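Local coordinates for periplasmic binding protein (Veillonella parvula, PDB 4MO9), which probably binds a solute in the cleft between its two lobes for uptake by an ABC transporter, as other TroA-like periplasmic binding proteins do, at residues T182-R187 against V326-A331; H150-E155 against G225-M230. All coordinates share one frame; numbering follows the deposited sequence.

Contact 1 (T182-R187 against V326-A331); sequences TNRVTR and VFEYLA
Val-185 sits over one face of the Phe-327 ring, where the long helix 171-194 meets helix 324-334. A long helix joining the two lobes is the hallmark of the TroA-like solute-binding fold, and this contact packs it against a helix of the C-terminal lobe. Both methyls of Val-185 reach the ring. CG1 makes a CH-pi contact 4.1 Å from the centroid of Phe-327, 14° off the ring normal. CG2 lies nearer the root of the ring, 3.9 Å from Phe-327 CD1. The valine torsion explains the double contact: CG1 is anti to the backbone N (chi1 170°) and CG2 is anti to the carbonyl carbon. Around this pair, Leu-227 and Met-230 of helix 224-230 also touch Phe-327.

The neighbouring residues Arg-184 and Glu-328 meet beside this pair. Glu-328 has an extended chain beyond CG, which carries its carboxylate across to helix 171-194. There OE2 lies against the aliphatic part of Arg-184, 3.4 Å from its CG. The two side chains pass obliquely, with guanidinium and carboxylate planes 51° apart. OE2 and Arg-184 NE are 4.2 Å apart, too far for a salt bridge. The guanidinium of Arg-184 turns instead to its own helix, where NH1 bonds to Phe-180 O and the group makes a cation-pi contact with the Phe-180 ring. Glu-328 OE1 is held by Thr-347 OG1. OE2 is served by a water, which ties the two helices together. This water donates to Glu-328 OE2 at 2.6 Å and to Arg-184 O at 3.0 Å. It accepts from Arg-187 NH1 at 2.9 Å, in the plane of the guanidinium and at its edge.

Contact 2 (H150-E155 against G225-M230); sequences HAEKLE and GALATM
Glu-152 and Leu-227 bring together a turn of the N-terminal lobe and helix 224-230 of the C-terminal lobe, in the two-lobed solute-binding protein fold. The first segment follows strand 143-147 and leads into helix 154-168. At its start, the His-150 ring meets that of Trp-45, a residue of the trimethylamine oxide pocket. Glu-152 then takes a left-handed backbone conformation. Its side chain bends at chi2 (-74°) and crosses Leu-227 at about a right angle. The CD2 methyl of Leu-227 rests against the bent glutamate chain, 3.8 Å from CG and 3.7 Å from CD. The buried carboxylate finds its hydrogen bonds outside the two segments: OE2 accepts from Arg-319 N, and OE1 has a weak bond to His-157 NE2 and lies close to Asp-323 OD2, which may raise the proton affinity of one of these acids. The selenomethionine at Met-230 approaches the backbone of Glu-152, with SE 3.7 Å from Glu-152 O. Lys-153 follows as the N-cap of helix 154-168. Leu-154, in the first turn, packs on Tyr-181 and Thr-182 of the long helix, with its CD1 methyl 3.9 Å from Thr-182 OG1.

Both contacts are buried, and their centres lie 11 Å apart. Helices 324-334 and 224-230 touch where the contacts meet: Phe-327 CZ is 3.7 Å from Leu-227 CD2, and Leu-330 CD1 is 3.5 Å from Leu-227 CB. A second junction joins Thr-186 CG2 to Leu-154 CD2 at 3.6 Å, between helices 171-194 and 154-168, which are consecutive in the chain. Contact 1 is a helix-helix packing with a water bridge beside its apolar part. Contact 2 sets a turn against a helix and has no hydrogen bond across it. The Glu-152 side chain in contact 2 is about 13 Å from trimethylamine oxide.

Contact 1 (T182-R187 against V326-A331)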
loop_
_atom_site.group_PDB
_atom_site.type_symbol
_atom_site.label_atom_id
_atom_site.label_comp_id
_atom_site.label_asym_id
_atom_site.label_seq_id
_atom_site.Cartn_x
_atom_site.Cartn_y
_atom_site.Cartn_z
ATOM N N THR A 182 6.583 13.632 -2.950
ATOM C CA THR A 182 6.397 14.876 -2.210
ATOM C C THR A 182 5.597 15.908 -3.000
ATOM O O THR A 182 4.716 16.564 -2.412
ATOM C CB THR A 182 7.762 15.485 -1.776
ATOM O OG1 THR A 182 8.481 14.519 -0.998
ATOM C CG2 THR A 182 7.569 16.754 -0.933
ATOM N N ASN A 183 5.901 16.087 -4.296
ATOM C CA ASN A 183 5.146 17.028 -5.134
ATOM C C ASN A 183 3.649 16.774 -4.958
ATOM O O ASN A 183 2.855 17.704 -4.814
ATOM C CB ASN A 183 5.453 16.874 -6.644
ATOM C CG ASN A 183 6.904 17.175 -7.016
ATOM O OD1 ASN A 183 7.648 17.823 -6.267
ATOM N ND2 ASN A 183 7.315 16.694 -8.198
ATOM N N ARG A 184 3.273 15.503 -4.974
ATOM C CA ARG A 184 1.856 15.135 -5.074
ATOM C C ARG A 184 1.136 15.142 -3.736
ATOM O O ARG A 184 0.018 15.663 -3.621
ATOM C CB ARG A 184 1.720 13.776 -5.761
ATOM C CG ARG A 184 2.098 13.856 -7.231
ATOM C CD ARG A 184 2.318 12.502 -7.850
ATOM N NE ARG A 184 2.411 12.636 -9.303
ATOM C CZ ARG A 184 3.498 13.065 -9.938
ATOM N NH1 ARG A 184 4.588 13.382 -9.251
ATOM N NH2 ARG A 184 3.497 13.171 -11.260
ATOM N N VAL A 185 1.773 14.583 -2.715
ATOM C CA VAL A 185 1.124 14.522 -1.414
ATOM C C VAL A 185 0.990 15.917 -0.793
ATOM O O VAL A 185 -0.048 16.230 -0.195
ATOM C CB VAL A 185 1.810 13.518 -0.486
ATOM C CG1 VAL A 185 1.280 13.638 0.942
ATOM C CG2 VAL A 185 1.581 12.113 -1.015
ATOM N N THR A 186 2.000 16.776 -0.972
ATOM C CA THR A 186 1.906 18.136 -0.433
ATOM C C THR A 186 0.839 18.973 -1.121
ATOM O O THR A 186 0.180 19.777 -0.458
ATOM C CB THR A 186 3.261 18.903 -0.431
ATOM O OG1 THR A 186 3.736 19.056 -1.778
ATOM C CG2 THR A 186 4.294 18.160 0.414
ATOM N N ARG A 187 0.670 18.814 -2.437
ATOM C CA ARG A 187 -0.402 19.513 -3.147
ATOM C C ARG A 187 -1.743 19.143 -2.516
ATOM O O ARG A 187 -2.562 20.021 -2.215
ATOM C CB ARG A 187 -0.418 19.156 -4.646
ATOM C CG ARG A 187 -1.526 19.843 -5.447
ATOM C CD ARG A 187 -1.567 19.394 -6.921
ATOM N NE ARG A 187 -0.411 19.877 -7.681
ATOM C CZ ARG A 187 0.644 19.131 -8.008
ATOM N NH1 ARG A 187 0.705 17.848 -7.651
ATOM N NH2 ARG A 187 1.648 19.676 -8.695
ATOM N N VAL A 326 -3.047 7.347 -3.929
ATOM C CA VAL A 326 -4.204 7.142 -3.055
ATOM C C VAL A 326 -4.611 8.465 -2.414
ATOM O O VAL A 326 -5.802 8.777 -2.316
ATOM C CB VAL A 326 -3.908 6.123 -1.951
ATOM C CG1 VAL A 326 -5.109 5.975 -1.034
ATOM C CG2 VAL A 326 -3.554 4.773 -2.560
ATOM N N PHE A 327 -3.622 9.238 -1.975
ATOM C CA PHE A 327 -3.885 10.573 -1.427
ATOM C C PHE A 327 -4.656 11.400 -2.453
ATOM O O PHE A 327 -5.647 12.055 -2.120
ATOM C CB PHE A 327 -2.567 11.291 -1.064
ATOM C CG PHE A 327 -1.999 10.915 0.284
ATOM C CD1 PHE A 327 -1.175 9.803 0.420
ATOM C CD2 PHE A 327 -2.247 11.701 1.407
ATOM C CE1 PHE A 327 -0.622 9.462 1.656
ATOM C CE2 PHE A 327 -1.692 11.369 2.664
ATOM C CZ PHE A 327 -0.871 10.247 2.783
ATOM N N GLU A 328 -4.209 11.356 -3.706
ATOM C CA GLU A 328 -4.872 12.091 -4.782
ATOM C C GLU A 328 -6.282 11.575 -5.063
ATOM O O GLU A 328 -7.222 12.359 -5.236
ATOM C CB GLU A 328 -4.035 12.022 -6.058
ATOM C CG GLU A 328 -2.710 12.792 -5.991
ATOM C CD GLU A 328 -2.001 12.799 -7.328
ATOM O OE1 GLU A 328 -2.153 11.807 -8.086
ATOM O OE2 GLU A 328 -1.312 13.795 -7.642
ATOM N N TYR A 329 -6.436 10.255 -5.100
ATOM C CA TYR A 329 -7.755 9.661 -5.382
ATOM C C TYR A 329 -8.781 10.022 -4.321
ATOM O O TYR A 329 -9.932 10.327 -4.635
ATOM C CB TYR A 329 -7.649 8.138 -5.480
ATOM C CG TYR A 329 -8.944 7.490 -5.917
ATOM C CD1 TYR A 329 -9.705 6.727 -5.039
ATOM C CD2 TYR A 329 -9.410 7.654 -7.215
ATOM C CE1 TYR A 329 -10.897 6.131 -5.451
ATOM C CE2 TYR A 329 -10.601 7.065 -7.638
ATOM C CZ TYR A 329 -11.338 6.309 -6.752
ATOM O OH TYR A 329 -12.519 5.728 -7.183
ATOM N N LEU A 330 -8.375 9.983 -3.055
ATOM C CA LEU A 330 -9.317 10.285 -1.980
ATOM C C LEU A 330 -9.719 11.758 -2.021
ATOM O O LEU A 330 -10.898 12.079 -1.940
ATOM C CB LEU A 330 -8.723 9.930 -0.617
ATOM C CG LEU A 330 -8.565 8.443 -0.309
ATOM C CD1 LEU A 330 -7.703 8.268 0.936
ATOM C CD2 LEU A 330 -9.932 7.786 -0.118
ATOM N N ALA A 331 -8.743 12.649 -2.169
ATOM C CA ALA A 331 -9.028 14.091 -2.179
ATOM C C ALA A 331 -9.861 14.509 -3.384
ATOM O O ALA A 331 -10.796 15.326 -3.270
ATOM C CB ALA A 331 -7.729 14.881 -2.132
HETATM O O HOH W 1 -1.172 16.033 -6.354
#

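Contact 2 (H150-E155 against G225-M230)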
loop_
_atom_site.group_PDB
_atom_site.type_symbol
_atom_site.label_atom_id
_atom_site.label_comp_id
_atom_site.label_asym_id
_atom_site.label_seq_id
_atom_site.Cartn_x
_atom_site.Cartn_y
_atom_site.Cartn_z
ATOM N N HIS A 150 3.792 2.762 6.718
ATOM C CA HIS A 150 2.471 2.553 7.325
ATOM C C HIS A 150 2.006 3.783 8.085
ATOM O O HIS A 150 0.801 3.985 8.274
ATOM C CB HIS A 150 2.461 1.333 8.259
ATOM C CG HIS A 150 2.623 0.025 7.548
ATOM N ND1 HIS A 150 3.839 -0.427 7.078
ATOM C CD2 HIS A 150 1.716 -0.930 7.228
ATOM C CE1 HIS A 150 3.672 -1.602 6.492
ATOM N NE2 HIS A 150 2.392 -1.933 6.576
ATOM N N ALA A 151 2.950 4.615 8.521
ATOM C CA ALA A 151 2.581 5.825 9.268
ATOM C C ALA A 151 1.761 6.777 8.398
ATOM O O ALA A 151 0.945 7.553 8.902
ATOM C CB ALA A 151 3.836 6.540 9.771
ATOM N N GLU A 152 2.010 6.727 7.093
ATOM C CA GLU A 152 1.435 7.683 6.149
ATOM C C GLU A 152 1.750 9.128 6.570
ATOM O O GLU A 152 0.871 10.001 6.550
ATOM C CB GLU A 152 -0.077 7.473 6.002
ATOM C CG GLU A 152 -0.498 6.032 5.658
ATOM C CD GLU A 152 -0.198 5.638 4.210
ATOM O OE1 GLU A 152 0.656 6.296 3.556
ATOM O OE2 GLU A 152 -0.812 4.655 3.720
ATOM N N LYS A 153 3.003 9.376 6.946
ATOM C CA LYS A 153 3.455 10.739 7.184
ATOM C C LYS A 153 4.511 11.058 6.147
ATOM O O LYS A 153 5.366 10.208 5.842
ATOM C CB LYS A 153 4.077 10.891 8.570
ATOM C CG LYS A 153 3.201 10.496 9.742
ATOM C CD LYS A 153 4.029 10.614 11.018
ATOM C CE LYS A 153 3.317 10.064 12.245
ATOM N NZ LYS A 153 4.229 10.137 13.429
ATOM N N LEU A 154 4.467 12.275 5.615
ATOM C CA LEU A 154 5.420 12.687 4.586
ATOM C C LEU A 154 6.880 12.428 4.989
ATOM O O LEU A 154 7.641 11.815 4.230
ATOM C CB LEU A 154 5.214 14.164 4.243
ATOM C CG LEU A 154 6.125 14.731 3.152
ATOM C CD1 LEU A 154 5.929 13.976 1.842
ATOM C CD2 LEU A 154 5.858 16.220 2.974
ATOM N N GLU A 155 7.273 12.885 6.176
ATOM C CA GLU A 155 8.656 12.708 6.617
ATOM C C GLU A 155 9.085 11.229 6.689
ATOM O O GLU A 155 10.231 10.887 6.358
ATOM C CB GLU A 155 8.902 13.383 7.965
ATOM C CG GLU A 155 10.369 13.276 8.401
ATOM C CD GLU A 155 10.584 13.496 9.885
ATOM O OE1 GLU A 155 9.588 13.667 10.623
ATOM O OE2 GLU A 155 11.759 13.493 10.316
ATOM N N GLY A 225 -9.069 4.695 6.978
ATOM C CA GLY A 225 -9.756 5.710 7.762
ATOM C C GLY A 225 -8.857 6.904 8.049
ATOM O O GLY A 225 -9.318 8.050 8.063
ATOM N N ALA A 226 -7.575 6.643 8.293
ATOM C CA ALA A 226 -6.632 7.737 8.519
ATOM C C ALA A 226 -6.430 8.538 7.235
ATOM O O ALA A 226 -6.400 9.773 7.257
ATOM C CB ALA A 226 -5.295 7.211 9.041
ATOM N N LEU A 227 -6.271 7.831 6.118
ATOM C CA LEU A 227 -6.067 8.479 4.831
ATOM C C LEU A 227 -7.280 9.318 4.430
ATOM O O LEU A 227 -7.128 10.443 3.939
ATOM C CB LEU A 227 -5.778 7.435 3.753
ATOM C CG LEU A 227 -4.459 6.675 3.898
ATOM C CD1 LEU A 227 -4.420 5.519 2.902
ATOM C CD2 LEU A 227 -3.291 7.608 3.661
ATOM N N ALA A 228 -8.477 8.783 4.636
ATOM C CA ALA A 228 -9.693 9.524 4.276
ATOM C C ALA A 228 -9.817 10.804 5.105
ATOM O O ALA A 228 -10.192 11.862 4.592
ATOM C CB ALA A 228 -10.914 8.649 4.461
ATOM N N THR A 229 -9.497 10.706 6.389
ATOM C CA THR A 229 -9.487 11.880 7.260
ATOM C C THR A 229 -8.480 12.947 6.802
ATOM O O THR A 229 -8.803 14.138 6.763
ATOM C CB THR A 229 -9.199 11.471 8.711
ATOM O OG1 THR A 229 -10.272 10.638 9.175
ATOM C CG2 THR A 229 -9.085 12.698 9.607
HETATM N N MSE A 230 -7.271 12.524 6.442
HETATM C CA MSE A 230 -6.253 13.467 5.980
HETATM C C MSE A 230 -6.651 14.144 4.675
HETATM O O MSE A 230 -6.225 15.270 4.395
HETATM C CB MSE A 230 -4.909 12.758 5.791
HETATM C CG MSE A 230 -4.389 12.091 7.049
HETATM SE SE MSE A 230 -2.553 11.420 6.783
HETATM C CE MSE A 230 -1.797 13.090 6.129
#